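Local atomic coordinates of F-actin-capping protein subunit alpha (Dictyostelium discoideum, PDB entry 4AKR), a protein that caps the fast-growing barbed ends of actin filaments independently of calcium, blocking subunit exchange there without severing the filaments. Residues A42-T47 against D91-E96; G64-T69 against Q86-D91; E78-K83 against G105-D110. All blocks are in the same frame, centred on the assembly; numbering follows the deposited sequence.

Contact 1 (A42-T47 against D91-E96)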
ATOM      1  N   ALA A  42     -11.698 -19.768  16.574  1.00 39.33           N
ATOM      2  CA  ALA A  42     -12.464 -19.087  17.605  1.00 36.45           C
ATOM      3  C   ALA A  42     -12.473 -17.586  17.354  1.00 35.33           C
ATOM      4  O   ALA A  42     -13.255 -16.850  17.960  1.00 34.85           O
ATOM      5  CB  ALA A  42     -11.863 -19.383  18.970  1.00 36.10           C
ATOM      6  N   SER A  43     -11.615 -17.147  16.439  1.00 33.29           N
ATOM      7  CA  SER A  43     -11.484 -15.728  16.112  1.00 32.68           C
ATOM      8  C   SER A  43     -12.027 -15.369  14.726  1.00 31.13           C
ATOM      9  O   SER A  43     -12.434 -14.226  14.483  1.00 29.00           O
ATOM     10  CB  SER A  43     -10.006 -15.330  16.189  1.00 31.93           C
ATOM     11  OG  SER A  43      -9.245 -16.130  15.295  1.00 30.20           O
ATOM     12  N   ALA A  44     -12.023 -16.353  13.829  1.00 29.70           N
ATOM     13  CA  ALA A  44     -12.479 -16.173  12.456  1.00 28.96           C
ATOM     14  C   ALA A  44     -13.753 -15.345  12.281  1.00 28.48           C
ATOM     15  O   ALA A  44     -13.692 -14.212  11.810  1.00 29.29           O
ATOM     16  CB  ALA A  44     -12.645 -17.526  11.795  1.00 26.77           C
ATOM     17  N   GLY A  45     -14.899 -15.916  12.647  1.00 27.78           N
ATOM     18  CA  GLY A  45     -16.167 -15.218  12.509  1.00 26.80           C
ATOM     19  C   GLY A  45     -16.109 -13.716  12.728  1.00 26.31           C
ATOM     20  O   GLY A  45     -16.499 -12.926  11.863  1.00 25.93           O
ATOM     21  N   SER A  46     -15.623 -13.318  13.895  1.00 25.90           N
ATOM     22  CA  SER A  46     -15.510 -11.909  14.227  1.00 26.34           C
ATOM     23  C   SER A  46     -14.545 -11.195  13.269  1.00 26.31           C
ATOM     24  O   SER A  46     -14.780 -10.053  12.875  1.00 26.96           O
ATOM     25  CB  SER A  46     -15.024 -11.766  15.673  1.00 29.00           C
ATOM     26  OG  SER A  46     -14.694 -10.420  15.985  1.00 33.62           O
ATOM     27  N   THR A  47     -13.472 -11.885  12.894  1.00 24.63           N
ATOM     28  CA  THR A  47     -12.454 -11.341  12.009  1.00 23.74           C
ATOM     29  C   THR A  47     -12.968 -11.084  10.593  1.00 23.73           C
ATOM     30  O   THR A  47     -12.858  -9.965  10.077  1.00 22.28           O
ATOM     31  CB  THR A  47     -11.239 -12.292  11.950  1.00 24.99           C
ATOM     32  OG1 THR A  47     -10.653 -12.394  13.256  1.00 27.44           O
ATOM     33  CG2 THR A  47     -10.200 -11.783  10.971  1.00 23.61           C
ATOM     34  N   ASP A  91     -23.160 -15.551   5.429  1.00 19.97           N
ATOM     35  CA  ASP A  91     -22.116 -16.346   6.067  1.00 21.57           C
ATOM     36  C   ASP A  91     -20.801 -15.619   5.854  1.00 21.78           C
ATOM     37  O   ASP A  91     -20.243 -15.664   4.758  1.00 20.77           O
ATOM     38  CB  ASP A  91     -22.007 -17.730   5.440  1.00 24.72           C
ATOM     39  CG  ASP A  91     -21.042 -18.629   6.199  1.00 29.35           C
ATOM     40  OD1 ASP A  91     -19.887 -18.203   6.435  1.00 30.27           O
ATOM     41  OD2 ASP A  91     -21.438 -19.758   6.565  1.00 30.85           O
ATOM     42  N   HIS A  92     -20.303 -14.962   6.899  1.00 20.57           N
ATOM     43  CA  HIS A  92     -19.059 -14.199   6.805  1.00 21.45           C
ATOM     44  C   HIS A  92     -17.800 -14.978   6.465  1.00 21.13           C
ATOM     45  O   HIS A  92     -16.865 -14.429   5.888  1.00 22.37           O
ATOM     46  CB  HIS A  92     -18.816 -13.420   8.101  1.00 20.06           C
ATOM     47  CG  HIS A  92     -19.669 -12.201   8.237  1.00 19.85           C
ATOM     48  ND1 HIS A  92     -20.745 -12.137   9.094  1.00 20.25           N
ATOM     49  CD2 HIS A  92     -19.609 -11.001   7.617  1.00 19.78           C
ATOM     50  CE1 HIS A  92     -21.310 -10.946   8.998  1.00 19.93           C
ATOM     51  NE2 HIS A  92     -20.639 -10.238   8.108  1.00 21.06           N
ATOM     52  N   ILE A  93     -17.756 -16.250   6.826  1.00 21.41           N
ATOM     53  CA  ILE A  93     -16.569 -17.032   6.542  1.00 22.42           C
ATOM     54  C   ILE A  93     -16.521 -17.521   5.101  1.00 23.09           C
ATOM     55  O   ILE A  93     -15.461 -17.526   4.479  1.00 23.28           O
ATOM     56  CB  ILE A  93     -16.462 -18.228   7.505  1.00 22.39           C
ATOM     57  CG1 ILE A  93     -16.251 -17.701   8.928  1.00 23.03           C
ATOM     58  CG2 ILE A  93     -15.316 -19.130   7.090  1.00 21.59           C
ATOM     59  CD1 ILE A  93     -16.162 -18.762   9.983  1.00 24.73           C
ATOM     60  N   LYS A  94     -17.669 -17.919   4.570  1.00 23.73           N
ATOM     61  CA  LYS A  94     -17.735 -18.410   3.201  1.00 25.66           C
ATOM     62  C   LYS A  94     -17.986 -17.238   2.270  1.00 26.02           C
ATOM     63  O   LYS A  94     -17.861 -17.367   1.056  1.00 25.23           O
ATOM     64  CB  LYS A  94     -18.880 -19.405   3.045  1.00 27.94           C
ATOM     65  CG  LYS A  94     -19.102 -20.310   4.239  1.00 31.17           C
ATOM     66  CD  LYS A  94     -20.406 -21.075   4.074  1.00 32.64           C
ATOM     67  CE  LYS A  94     -20.198 -22.369   3.331  1.00 33.83           C
ATOM     68  NZ  LYS A  94     -19.497 -23.344   4.216  1.00 36.93           N
ATOM     69  N   GLN A  95     -18.358 -16.103   2.856  1.00 26.86           N
ATOM     70  CA  GLN A  95     -18.651 -14.884   2.106  1.00 27.72           C
ATOM     71  C   GLN A  95     -19.813 -15.082   1.136  1.00 28.71           C
ATOM     72  O   GLN A  95     -19.753 -14.671  -0.021  1.00 30.02           O
ATOM     73  CB  GLN A  95     -17.395 -14.414   1.371  1.00 26.87           C
ATOM     74  CG  GLN A  95     -16.376 -13.779   2.314  1.00 27.95           C
ATOM     75  CD  GLN A  95     -14.964 -13.750   1.755  1.00 29.97           C
ATOM     76  OE1 GLN A  95     -14.248 -14.760   1.779  1.00 28.63           O
ATOM     77  NE2 GLN A  95     -14.555 -12.591   1.245  1.00 30.09           N
ATOM     78  N   GLU A  96     -20.882 -15.707   1.619  1.00 28.37           N
ATOM     79  CA  GLU A  96     -22.044 -15.952   0.779  1.00 30.03           C
ATOM     80  C   GLU A  96     -23.361 -15.820   1.537  1.00 28.06           C
ATOM     81  O   GLU A  96     -23.438 -16.082   2.740  1.00 27.01           O
ATOM     82  CB  GLU A  96     -21.942 -17.342   0.143  1.00 33.01           C
ATOM     83  CG  GLU A  96     -22.063 -18.496   1.125  1.00 37.71           C
ATOM     84  CD  GLU A  96     -21.672 -19.836   0.513  1.00 40.89           C
ATOM     85  OE1 GLU A  96     -21.106 -19.844  -0.604  1.00 43.19           O
ATOM     86  OE2 GLU A  96     -21.922 -20.880   1.154  1.00 41.91           O
TER
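Ile93 touches the start of helix 44-55 through a single methyl, CD1. Ile93 CD1 lies 4.1 Å from Ala44 CB, an apolar pair, and as close to the backbone at Gly45 N. CG1 of Ile93 stands anti to the carbonyl carbon (chi1 -65°) and the chain runs on extended, which carries CD1 across to the helix. A looser touch joins Gly45 O and His92 CB, 4.4 Å apart. Gly45 offers only backbone here.

The polar bonds stay within each segment. Ser43 O accepts twice from Thr47: from its N, at 3.0 Å between Thr47 N and Ser43 O, and from its OG1, which comes from above the carbonyl plane. This ties down the first helical turn. Asp91 OD1 takes Lys94 N at 2.9 Å, met from above the carboxylate plane, in an Asx motif; Ile93 N adds a weak bond. Gln95 and Glu96 both face Asp91 in a G1 beta bulge, which lies at the turn between strands 86-91 and 96-102. Beyond the pair of segments, His92 O is bonded to Asn52 ND2 of helix 44-55.

Only van der Waals touches join the two segments, just one between apolar side chains, and the turn's own bonds probably help to place Ile93.

Contact 2 (G64-T69 against Q86-D91)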
ATOM      1  N   GLY A  64     -31.844  -8.510  -6.614  1.00 19.85           N
ATOM      2  CA  GLY A  64     -30.808  -7.587  -7.034  1.00 18.90           C
ATOM      3  C   GLY A  64     -29.662  -7.486  -6.042  1.00 18.32           C
ATOM      4  O   GLY A  64     -29.649  -8.161  -5.012  1.00 16.72           O
ATOM      5  N   SER A  65     -28.708  -6.616  -6.349  1.00 18.14           N
ATOM      6  CA  SER A  65     -27.536  -6.422  -5.508  1.00 18.20           C
ATOM      7  C   SER A  65     -27.831  -5.668  -4.214  1.00 17.30           C
ATOM      8  O   SER A  65     -28.789  -4.902  -4.135  1.00 16.83           O
ATOM      9  CB  SER A  65     -26.463  -5.684  -6.303  1.00 20.03           C
ATOM     10  OG  SER A  65     -26.981  -4.480  -6.837  1.00 22.81           O
ATOM     11  N   ALA A  66     -27.007  -5.910  -3.198  1.00 16.22           N
ATOM     12  CA  ALA A  66     -27.140  -5.238  -1.907  1.00 15.33           C
ATOM     13  C   ALA A  66     -25.770  -5.115  -1.245  1.00 15.70           C
ATOM     14  O   ALA A  66     -24.783  -5.696  -1.712  1.00 15.25           O
ATOM     15  CB  ALA A  66     -28.086  -6.005  -0.997  1.00 14.11           C
ATOM     16  N   LEU A  67     -25.715  -4.356  -0.157  1.00 14.57           N
ATOM     17  CA  LEU A  67     -24.474  -4.168   0.570  1.00 14.86           C
ATOM     18  C   LEU A  67     -24.503  -4.794   1.965  1.00 15.55           C
ATOM     19  O   LEU A  67     -25.542  -4.831   2.618  1.00 12.52           O
ATOM     20  CB  LEU A  67     -24.164  -2.675   0.712  1.00 14.02           C
ATOM     21  CG  LEU A  67     -23.851  -1.836  -0.531  1.00 14.23           C
ATOM     22  CD1 LEU A  67     -23.398  -0.443  -0.091  1.00 11.63           C
ATOM     23  CD2 LEU A  67     -22.750  -2.502  -1.349  1.00 10.51           C
ATOM     24  N   ILE A  68     -23.348  -5.288   2.401  1.00 16.72           N
ATOM     25  CA  ILE A  68     -23.188  -5.851   3.737  1.00 18.76           C
ATOM     26  C   ILE A  68     -22.418  -4.772   4.508  1.00 20.59           C
ATOM     27  O   ILE A  68     -21.223  -4.563   4.266  1.00 20.27           O
ATOM     28  CB  ILE A  68     -22.348  -7.148   3.725  1.00 18.91           C
ATOM     29  CG1 ILE A  68     -23.062  -8.241   2.916  1.00 15.73           C
ATOM     30  CG2 ILE A  68     -22.082  -7.602   5.154  1.00 19.58           C
ATOM     31  CD1 ILE A  68     -24.443  -8.590   3.424  1.00 16.75           C
ATOM     32  N   THR A  69     -23.102  -4.084   5.420  1.00 20.28           N
ATOM     33  CA  THR A  69     -22.485  -3.009   6.198  1.00 21.16           C
ATOM     34  C   THR A  69     -22.842  -3.112   7.671  1.00 21.07           C
ATOM     35  O   THR A  69     -23.722  -3.880   8.047  1.00 21.83           O
ATOM     36  CB  THR A  69     -22.970  -1.635   5.726  1.00 21.44           C
ATOM     37  OG1 THR A  69     -24.305  -1.418   6.210  1.00 21.61           O
ATOM     38  CG2 THR A  69     -22.963  -1.562   4.197  1.00 19.38           C
ATOM     39  N   GLN A  86     -36.199  -6.355   2.696  1.00 19.37           N
ATOM     40  CA  GLN A  86     -35.796  -7.703   3.057  1.00 19.08           C
ATOM     41  C   GLN A  86     -34.646  -7.759   4.050  1.00 19.61           C
ATOM     42  O   GLN A  86     -33.954  -6.772   4.296  1.00 18.92           O
ATOM     43  CB  GLN A  86     -35.428  -8.504   1.799  1.00 18.64           C
ATOM     44  CG  GLN A  86     -34.242  -7.972   1.012  1.00 20.78           C
ATOM     45  CD  GLN A  86     -33.960  -8.796  -0.240  1.00 23.73           C
ATOM     46  OE1 GLN A  86     -33.065  -8.477  -1.024  1.00 24.16           O
ATOM     47  NE2 GLN A  86     -34.724  -9.861  -0.430  1.00 23.38           N
ATOM     48  N   VAL A  87     -34.466  -8.938   4.625  1.00 21.21           N
ATOM     49  CA  VAL A  87     -33.412  -9.193   5.590  1.00 21.00           C
ATOM     50  C   VAL A  87     -32.560 -10.282   4.976  1.00 22.37           C
ATOM     51  O   VAL A  87     -33.058 -11.362   4.624  1.00 21.28           O
ATOM     52  CB  VAL A  87     -33.973  -9.688   6.930  1.00 18.87           C
ATOM     53  CG1 VAL A  87     -32.840 -10.183   7.810  1.00 20.87           C
ATOM     54  CG2 VAL A  87     -34.714  -8.559   7.621  1.00 19.97           C
ATOM     55  N   ILE A  88     -31.275  -9.985   4.835  1.00 21.89           N
ATOM     56  CA  ILE A  88     -30.341 -10.925   4.235  1.00 20.67           C
ATOM     57  C   ILE A  88     -29.487 -11.613   5.287  1.00 20.54           C
ATOM     58  O   ILE A  88     -28.861 -10.952   6.120  1.00 20.13           O
ATOM     59  CB  ILE A  88     -29.418 -10.193   3.249  1.00 19.48           C
ATOM     60  CG1 ILE A  88     -30.261  -9.510   2.174  1.00 18.62           C
ATOM     61  CG2 ILE A  88     -28.444 -11.161   2.626  1.00 19.13           C
ATOM     62  CD1 ILE A  88     -29.473  -8.567   1.277  1.00 19.89           C
ATOM     63  N   THR A  89     -29.492 -12.942   5.263  1.00 19.82           N
ATOM     64  CA  THR A  89     -28.674 -13.728   6.176  1.00 20.05           C
ATOM     65  C   THR A  89     -27.395 -13.979   5.381  1.00 19.48           C
ATOM     66  O   THR A  89     -27.453 -14.360   4.202  1.00 18.77           O
ATOM     67  CB  THR A  89     -29.360 -15.063   6.555  1.00 21.40           C
ATOM     68  OG1 THR A  89     -30.635 -14.781   7.146  1.00 22.45           O
ATOM     69  CG2 THR A  89     -28.511 -15.841   7.569  1.00 20.35           C
ATOM     70  N   TYR A  90     -26.252 -13.772   6.031  1.00 17.92           N
ATOM     71  CA  TYR A  90     -24.947 -13.893   5.379  1.00 19.63           C
ATOM     72  C   TYR A  90     -23.908 -14.721   6.144  1.00 19.38           C
ATOM     73  O   TYR A  90     -23.784 -14.603   7.359  1.00 20.33           O
ATOM     74  CB  TYR A  90     -24.401 -12.475   5.165  1.00 18.44           C
ATOM     75  CG  TYR A  90     -23.128 -12.356   4.365  1.00 18.68           C
ATOM     76  CD1 TYR A  90     -23.128 -12.565   2.985  1.00 18.96           C
ATOM     77  CD2 TYR A  90     -21.946 -11.936   4.968  1.00 17.67           C
ATOM     78  CE1 TYR A  90     -21.991 -12.341   2.225  1.00 18.95           C
ATOM     79  CE2 TYR A  90     -20.802 -11.707   4.216  1.00 19.65           C
ATOM     80  CZ  TYR A  90     -20.833 -11.908   2.845  1.00 19.53           C
ATOM     81  OH  TYR A  90     -19.717 -11.654   2.089  1.00 21.05           O
ATOM     82  N   ASP A  91     -23.160 -15.551   5.429  1.00 19.97           N
ATOM     83  CA  ASP A  91     -22.116 -16.346   6.067  1.00 21.57           C
ATOM     84  C   ASP A  91     -20.801 -15.619   5.854  1.00 21.78           C
ATOM     85  O   ASP A  91     -20.243 -15.664   4.758  1.00 20.77           O
ATOM     86  CB  ASP A  91     -22.007 -17.730   5.440  1.00 24.72           C
ATOM     87  CG  ASP A  91     -21.042 -18.629   6.199  1.00 29.35           C
ATOM     88  OD1 ASP A  91     -19.887 -18.203   6.435  1.00 30.27           O
ATOM     89  OD2 ASP A  91     -21.438 -19.758   6.565  1.00 30.85           O
TER
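Ile68 packs over one face of the Tyr90 ring, and the two bury much of the surface between these segments. CG1 of Ile68 sits over the middle of the ring, 4.1 Å from the centroid of Tyr90 and only 2° off the ring normal. This is a CH-pi contact over the face. CD1 of Ile68 rests over the same face nearer the root of the ring, 4.1 Å from Tyr90 CG. The torsions of both residues matter. Ile68 bends at its second torsion (chi2 -58°), which brings CD1 back over the aromatic carbons. Tyr90 has CG anti to its backbone N (chi1 -173°), which swings the ring out to Ile68.

The two strands belong to different sheets. Strand 64-67 pairs with 58-61 in a two-stranded antiparallel hairpin, while 86-91 is an inner strand of a four-stranded antiparallel sheet. The hairpin packs on one face of that sheet through side chains. Alternate residues of each segment point inward: Ala66 and Ile68 from one, Ile88 and Tyr90 from the other. Backbone bonds run elsewhere, Ala66 to Val59 and Ile88 to Tyr79.

Ile88 is the other large contributor. Its terminal CD1 meets the methyl of Ala66, with Ile88 CD1 and Ala66 CB 3.7 Å apart. The small size of the alanine is consistent with the close approach of Ile88. All four touching residues are buried. Val59 of the partner strand in the hairpin also packs on both Ile68 and Tyr90, and Thr61 packs on Ile88. Val97 of strand 96-102 meets Ile88, and the ring of His92, in the turn after strand 86-91, meets that of Tyr90 edge-to-face.

Contact 3 (E78-K83 against G105-D110)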
ATOM      1  N   GLU A  78     -27.138 -11.006  10.010  1.00 26.01           N
ATOM      2  CA  GLU A  78     -28.330 -10.526   9.332  1.00 26.90           C
ATOM      3  C   GLU A  78     -28.191  -9.067   8.952  1.00 25.24           C
ATOM      4  O   GLU A  78     -27.853  -8.221   9.780  1.00 26.92           O
ATOM      5  CB  GLU A  78     -29.562 -10.736  10.208  1.00 27.05           C
ATOM      6  CG  GLU A  78     -29.887 -12.198  10.457  1.00 28.43           C
ATOM      7  CD  GLU A  78     -31.065 -12.365  11.395  1.00 31.05           C
ATOM      8  OE1 GLU A  78     -31.046 -11.752  12.486  1.00 31.65           O
ATOM      9  OE2 GLU A  78     -32.010 -13.101  11.047  1.00 31.56           O
ATOM     10  N   TYR A  79     -28.465  -8.782   7.687  1.00 23.32           N
ATOM     11  CA  TYR A  79     -28.342  -7.437   7.161  1.00 21.23           C
ATOM     12  C   TYR A  79     -29.620  -6.987   6.472  1.00 21.05           C
ATOM     13  O   TYR A  79     -30.215  -7.724   5.682  1.00 21.62           O
ATOM     14  CB  TYR A  79     -27.134  -7.392   6.221  1.00 17.95           C
ATOM     15  CG  TYR A  79     -25.855  -7.681   6.978  1.00 16.97           C
ATOM     16  CD1 TYR A  79     -25.450  -8.998   7.235  1.00 16.97           C
ATOM     17  CD2 TYR A  79     -25.134  -6.645   7.574  1.00 17.19           C
ATOM     18  CE1 TYR A  79     -24.366  -9.274   8.083  1.00 16.15           C
ATOM     19  CE2 TYR A  79     -24.050  -6.907   8.417  1.00 17.43           C
ATOM     20  CZ  TYR A  79     -23.679  -8.219   8.673  1.00 17.69           C
ATOM     21  OH  TYR A  79     -22.655  -8.459   9.560  1.00 18.12           O
ATOM     22  N   LEU A  80     -30.037  -5.772   6.810  1.00 20.05           N
ATOM     23  CA  LEU A  80     -31.243  -5.164   6.280  1.00 19.76           C
ATOM     24  C   LEU A  80     -31.003  -4.516   4.924  1.00 20.63           C
ATOM     25  O   LEU A  80     -29.976  -3.874   4.692  1.00 20.85           O
ATOM     26  CB  LEU A  80     -31.763  -4.112   7.264  1.00 18.01           C
ATOM     27  CG  LEU A  80     -33.084  -3.412   6.921  1.00 19.70           C
ATOM     28  CD1 LEU A  80     -34.233  -4.415   6.980  1.00 18.81           C
ATOM     29  CD2 LEU A  80     -33.340  -2.284   7.906  1.00 16.52           C
ATOM     30  N   ASP A  81     -31.962  -4.702   4.029  1.00 20.47           N
ATOM     31  CA  ASP A  81     -31.913  -4.133   2.692  1.00 21.42           C
ATOM     32  C   ASP A  81     -33.264  -3.451   2.504  1.00 21.53           C
ATOM     33  O   ASP A  81     -34.190  -4.028   1.941  1.00 22.26           O
ATOM     34  CB  ASP A  81     -31.699  -5.246   1.660  1.00 22.30           C
ATOM     35  CG  ASP A  81     -31.801  -4.750   0.236  1.00 23.17           C
ATOM     36  OD1 ASP A  81     -31.577  -3.543   0.003  1.00 27.81           O
ATOM     37  OD2 ASP A  81     -32.094  -5.569  -0.658  1.00 23.29           O
ATOM     38  N   PRO A  82     -33.390  -2.207   2.994  1.00 21.42           N
ATOM     39  CA  PRO A  82     -34.605  -1.392   2.926  1.00 20.68           C
ATOM     40  C   PRO A  82     -35.207  -1.243   1.540  1.00 21.54           C
ATOM     41  O   PRO A  82     -36.428  -1.294   1.373  1.00 21.40           O
ATOM     42  CB  PRO A  82     -34.156  -0.047   3.504  1.00 21.27           C
ATOM     43  CG  PRO A  82     -33.068  -0.429   4.446  1.00 21.62           C
ATOM     44  CD  PRO A  82     -32.304  -1.455   3.648  1.00 21.17           C
ATOM     45  N   LYS A  83     -34.346  -1.057   0.547  1.00 21.39           N
ATOM     46  CA  LYS A  83     -34.801  -0.879  -0.817  1.00 20.96           C
ATOM     47  C   LYS A  83     -35.729  -2.001  -1.262  1.00 20.66           C
ATOM     48  O   LYS A  83     -36.752  -1.748  -1.884  1.00 21.64           O
ATOM     49  CB  LYS A  83     -33.604  -0.787  -1.765  1.00 22.51           C
ATOM     50  CG  LYS A  83     -33.991  -0.508  -3.210  1.00 24.83           C
ATOM     51  CD  LYS A  83     -32.774  -0.412  -4.105  1.00 26.57           C
ATOM     52  CE  LYS A  83     -31.919   0.781  -3.734  1.00 29.16           C
ATOM     53  NZ  LYS A  83     -30.656   0.810  -4.541  1.00 34.37           N
ATOM     54  N   GLY A 105     -40.679  -5.530  10.281  1.00 30.17           N
ATOM     55  CA  GLY A 105     -40.674  -4.530  11.333  1.00 29.40           C
ATOM     56  C   GLY A 105     -39.342  -3.819  11.520  1.00 30.41           C
ATOM     57  O   GLY A 105     -39.279  -2.799  12.212  1.00 30.80           O
ATOM     58  N   GLU A 106     -38.283  -4.348  10.905  1.00 29.71           N
ATOM     59  CA  GLU A 106     -36.944  -3.759  11.011  1.00 28.59           C
ATOM     60  C   GLU A 106     -36.879  -2.349  10.438  1.00 27.56           C
ATOM     61  O   GLU A 106     -36.070  -1.529  10.864  1.00 26.68           O
ATOM     62  CB  GLU A 106     -35.912  -4.616  10.278  1.00 28.29           C
ATOM     63  CG  GLU A 106     -35.714  -6.011  10.844  1.00 30.56           C
ATOM     64  CD  GLU A 106     -36.905  -6.917  10.615  1.00 29.43           C
ATOM     65  OE1 GLU A 106     -37.410  -6.964   9.480  1.00 29.41           O
ATOM     66  OE2 GLU A 106     -37.326  -7.594  11.570  1.00 32.44           O
ATOM     67  N   ILE A 107     -37.726  -2.076   9.457  1.00 27.06           N
ATOM     68  CA  ILE A 107     -37.753  -0.766   8.826  1.00 25.62           C
ATOM     69  C   ILE A 107     -38.698   0.156   9.586  1.00 26.63           C
ATOM     70  O   ILE A 107     -39.840  -0.208   9.868  1.00 28.62           O
ATOM     71  CB  ILE A 107     -38.213  -0.890   7.355  1.00 24.42           C
ATOM     72  CG1 ILE A 107     -37.283  -1.861   6.612  1.00 23.34           C
ATOM     73  CG2 ILE A 107     -38.236   0.486   6.694  1.00 22.17           C
ATOM     74  CD1 ILE A 107     -37.727  -2.204   5.199  1.00 22.47           C
ATOM     75  N   GLU A 108     -38.217   1.345   9.929  1.00 26.88           N
ATOM     76  CA  GLU A 108     -39.043   2.310  10.645  1.00 27.42           C
ATOM     77  C   GLU A 108     -39.987   3.006   9.674  1.00 26.98           C
ATOM     78  O   GLU A 108     -39.579   3.900   8.933  1.00 25.15           O
ATOM     79  CB  GLU A 108     -38.157   3.336  11.351  1.00 28.94           C
ATOM     80  CG  GLU A 108     -37.403   2.759  12.533  1.00 30.95           C
ATOM     81  CD  GLU A 108     -36.356   3.703  13.070  1.00 32.89           C
ATOM     82  OE1 GLU A 108     -36.695   4.876  13.346  1.00 33.74           O
ATOM     83  OE2 GLU A 108     -35.193   3.267  13.218  1.00 34.49           O
ATOM     84  N   GLN A 109     -41.254   2.591   9.691  1.00 27.40           N
ATOM     85  CA  GLN A 109     -42.262   3.152   8.795  1.00 25.87           C
ATOM     86  C   GLN A 109     -42.568   4.635   8.987  1.00 25.90           C
ATOM     87  O   GLN A 109     -42.881   5.325   8.023  1.00 25.73           O
ATOM     88  CB  GLN A 109     -43.578   2.364   8.904  1.00 26.43           C
ATOM     89  CG  GLN A 109     -43.500   0.906   8.473  1.00 24.69           C
ATOM     90  CD  GLN A 109     -42.883   0.734   7.100  1.00 22.66           C
ATOM     91  OE1 GLN A 109     -43.238   1.429   6.159  1.00 23.19           O
ATOM     92  NE2 GLN A 109     -41.955  -0.208   6.982  1.00 24.32           N
ATOM     93  N   ASP A 110     -42.478   5.137  10.213  1.00 26.12           N
ATOM     94  CA  ASP A 110     -42.810   6.539  10.445  1.00 28.15           C
ATOM     95  C   ASP A 110     -41.934   7.568   9.738  1.00 28.14           C
ATOM     96  O   ASP A 110     -42.342   8.714   9.572  1.00 29.54           O
ATOM     97  CB  ASP A 110     -42.870   6.837  11.948  1.00 31.30           C
ATOM     98  CG  ASP A 110     -41.593   6.473  12.677  1.00 34.75           C
ATOM     99  OD1 ASP A 110     -40.566   6.211  12.017  1.00 37.79           O
ATOM    100  OD2 ASP A 110     -41.624   6.454  13.925  1.00 36.95           O
TER
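Leu80 reaches out from strand 78-81 and sets both of its methyls against the loop that follows strand 96-102. CD1 does most of the touching. It lies 3.7 Å from Glu106 CB and, on the next residue, Leu80 CD1 is 4.0 Å from Ile107 CG1. The second methyl, CD2, approaches the backbone, with Leu80 CD2 4.1 Å from Glu106 O. Ile107 continues the contact along the chain. Ile107 CD1 lies 3.9 Å from Pro82 CA, against the backbone.

The torsions explain these meetings. CG of Leu80 stands opposite the backbone N (chi1 -177°), which sends the fork toward the loop. Ile107 is extended (chi2 173°), so its CG1 serves Leu80 while its CD1 goes on to Pro82. Replacing Leu80 with an alanine would probably open a gap beside Glu106 CB and Ile107 CG1 and leave the loop less firmly seated.

Glu106 takes part through its aliphatic root. Its OE1 accepts from Ser104 N just before the segment, with a long, weak ion pair to Arg101. Farther along the loop, Glu108 and Asp110 both form salt bridges with Lys141 of strand 134-142.

Strands 73-75 and 86-91 flank 78-81 in the sheet. Ile74 of strand 73-75 packs on Leu80 and Glu106, and Val87 of strand 86-91 also lies against Glu106. Helix 112-129 also touches the contact: Arg115 meets Pro82 and Glu112 meets Ile107.

The three contacts gather round the four-stranded antiparallel sheet of strands 73-75, 78-81, 86-91 and 96-102. Contacts 2 and 3 have centres about 12 Å apart and use the neighbouring strands 86-91 and 78-81. Contact 1 lies at the turn beyond 86-91, about 15 Å from the centre of contact 2 and 24 Å from that of contact 3. Contacts 1 and 2 share Asp91. Along the chain, 42-47 comes first, then 64-69, 78-83, 86-91, 91-96 and 105-110. Contact 3 therefore interleaves with both others. Together they join this sheet to helix 44-55, to the hairpin 58-67 and to the loop leading into helix 112-129.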